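Local coordinates for protein sialidase B (Streptococcus pneumoniae serotype 4, PDB 4XHX) that hydrolyses the glycosidic bonds that link terminal sialic acids to oligosaccharides, glycoproteins and glycolipids, at residues Phe206-Leu211 and Phe287-Ile292. The protein carries 1 engineered substitution. Numbering follows the deposited sequence.
Sequences FRIPTL and FIDSSI. With JKK (2-[(3-chlorobenzyl)amino]ethanesulfonic acid), chain B.
Ile208 lays its aliphatic branches against the carboxylate of Asp289, its CG2 3.5 Å and its CG1 3.6 Å from OD1. Its chi1 of -35° is turned some way off the staggered position, CG1 beside the backbone N and CG2 roughly anti to it; branching at CB lets both flank the same oxygen, with CD1 also near. Asp289 has its CB directed away from 206-211, yet its carboxylate returns to Ile208, while OD2 comes 3.3 Å from CAG of the JKK ring. Further along, Thr210 spans two residues: its methyl CG2 sits 3.2 Å from the carbonyl O of Ser290, and OG1 comes 3.6 Å from CD1 of Ile292, the side chains crossing at a slant. The buried hydroxyls of Thr210 and Ser290 are each bonded to Ser222 OG of strand 219-226. The segments belong to neighbouring sheets of the sialidase beta-propeller, meeting near its centre. Beside them Arg207 bends at chi3 (62°) and grips JKK sulfonate oxygen OAC edge-on, in the guanidinium plane, through bent bonds from NH1 (3.1 Å, 146°) and NH2 (3.0 Å). With Arg519 and Arg581, which also bind JKK, it forms the sialidase arginine triad; the sulfonate probably replaces the substrate carboxylate. Glu631 salt-bridges Arg207 NE, probably helping fix the guanidinium's rotation.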
# COMPACT_ATOMS: atom_id res chain seq x y z
N PHE A 206 -2.32 -2.68 3.65
CA PHE A 206 -2.80 -1.59 2.82
C PHE A 206 -1.89 -1.41 1.61
O PHE A 206 -0.66 -1.63 1.69
CB PHE A 206 -2.87 -0.27 3.62
CG PHE A 206 -3.73 -0.36 4.84
CD1 PHE A 206 -5.09 -0.10 4.76
CD2 PHE A 206 -3.18 -0.71 6.06
CE1 PHE A 206 -5.90 -0.19 5.89
CE2 PHE A 206 -3.98 -0.82 7.20
CZ PHE A 206 -5.34 -0.54 7.11
N ARG A 207 -2.49 -1.03 0.49
CA ARG A 207 -1.73 -0.66 -0.70
C ARG A 207 -2.49 0.41 -1.47
O ARG A 207 -3.65 0.68 -1.17
CB ARG A 207 -1.52 -1.88 -1.61
CG ARG A 207 -0.33 -2.75 -1.23
CD ARG A 207 0.20 -3.48 -2.48
NE ARG A 207 0.68 -2.55 -3.51
CZ ARG A 207 1.06 -2.93 -4.73
NH1 ARG A 207 1.01 -4.22 -5.06
NH2 ARG A 207 1.49 -2.04 -5.62
N ILE A 208 -1.83 0.98 -2.47
CA ILE A 208 -2.47 1.90 -3.40
C ILE A 208 -2.99 3.19 -2.72
O ILE A 208 -4.17 3.50 -2.79
CB ILE A 208 -3.62 1.19 -4.21
CG1 ILE A 208 -3.29 -0.30 -4.52
CG2 ILE A 208 -3.92 1.94 -5.48
CD1 ILE A 208 -2.01 -0.54 -5.34
N PRO A 209 -2.10 3.96 -2.05
CA PRO A 209 -2.52 5.21 -1.42
C PRO A 209 -2.90 6.28 -2.43
O PRO A 209 -2.33 6.30 -3.54
CB PRO A 209 -1.25 5.67 -0.70
CG PRO A 209 -0.12 5.08 -1.52
CD PRO A 209 -0.66 3.71 -1.86
N THR A 210 -3.85 7.13 -2.06
CA THR A 210 -4.15 8.37 -2.79
C THR A 210 -4.16 9.57 -1.84
O THR A 210 -4.33 9.40 -0.62
CB THR A 210 -5.51 8.29 -3.50
OG1 THR A 210 -6.57 8.45 -2.54
CG2 THR A 210 -5.64 6.94 -4.24
N LEU A 211 -3.95 10.76 -2.40
CA LEU A 211 -4.07 12.01 -1.66
C LEU A 211 -4.64 13.06 -2.57
O LEU A 211 -4.26 13.12 -3.76
CB LEU A 211 -2.71 12.52 -1.15
CG LEU A 211 -2.05 11.83 0.03
CD1 LEU A 211 -0.63 12.34 0.17
CD2 LEU A 211 -2.83 12.06 1.32
N PHE A 287 -12.84 -4.58 -4.13
CA PHE A 287 -12.52 -3.36 -4.88
C PHE A 287 -11.00 -3.25 -4.94
O PHE A 287 -10.29 -3.87 -4.16
CB PHE A 287 -13.11 -2.13 -4.19
CG PHE A 287 -14.58 -2.21 -3.98
CD1 PHE A 287 -15.10 -2.81 -2.84
CD2 PHE A 287 -15.46 -1.69 -4.93
CE1 PHE A 287 -16.46 -2.88 -2.64
CE2 PHE A 287 -16.82 -1.76 -4.74
CZ PHE A 287 -17.32 -2.36 -3.59
N ILE A 288 -10.49 -2.45 -5.87
CA ILE A 288 -9.05 -2.28 -5.99
C ILE A 288 -8.78 -1.06 -6.84
O ILE A 288 -9.53 -0.78 -7.77
CB ILE A 288 -8.39 -3.57 -6.58
CG1 ILE A 288 -6.88 -3.39 -6.78
CG2 ILE A 288 -9.06 -3.98 -7.88
CD1 ILE A 288 -6.15 -4.71 -7.14
N ASP A 289 -7.73 -0.32 -6.48
CA ASP A 289 -7.32 0.88 -7.22
C ASP A 289 -8.36 1.99 -7.20
O ASP A 289 -9.28 2.02 -8.01
CB ASP A 289 -6.92 0.55 -8.66
CG ASP A 289 -5.64 -0.28 -8.75
OD1 ASP A 289 -4.98 -0.53 -7.71
OD2 ASP A 289 -5.29 -0.69 -9.87
N SER A 290 -8.20 2.93 -6.28
CA SER A 290 -9.14 4.04 -6.18
C SER A 290 -8.50 5.34 -6.66
O SER A 290 -7.28 5.49 -6.64
CB SER A 290 -9.63 4.20 -4.73
OG SER A 290 -8.55 4.45 -3.87
N SER A 291 -9.34 6.28 -7.06
CA SER A 291 -8.91 7.59 -7.52
C SER A 291 -9.92 8.66 -7.07
O SER A 291 -11.13 8.38 -7.02
CB SER A 291 -8.78 7.59 -9.04
OG SER A 291 -8.14 8.76 -9.49
N ILE A 292 -9.45 9.87 -6.78
CA ILE A 292 -10.30 10.93 -6.23
C ILE A 292 -10.24 12.21 -7.06
O ILE A 292 -9.20 12.55 -7.63
CB ILE A 292 -9.86 11.30 -4.79
CG1 ILE A 292 -9.97 10.11 -3.84
CG2 ILE A 292 -10.70 12.48 -4.22
CD1 ILE A 292 -9.51 10.45 -2.45
CAE JKK B . -6.87 -3.99 -11.09
CAF JKK B . -7.13 -5.34 -10.69
CAG JKK B . -5.53 -3.59 -11.33
CAH JKK B . -4.76 -5.87 -10.76
CAI JKK B . -0.91 -3.80 -10.35
CAJ JKK B . -0.11 -3.74 -9.06
CAK JKK B . -3.04 -4.12 -11.41
CAM JKK B . -6.09 -6.26 -10.52
CAN JKK B . -4.49 -4.53 -11.18
NAL JKK B . -2.32 -3.99 -10.17
OAA JKK B . 2.34 -3.48 -10.24
OAB JKK B . 1.68 -5.68 -9.37
OAC JKK B . 2.29 -3.95 -7.84
SAO JKK B . 1.63 -4.23 -9.11
CL JKK B . -6.43 -7.90 -10.03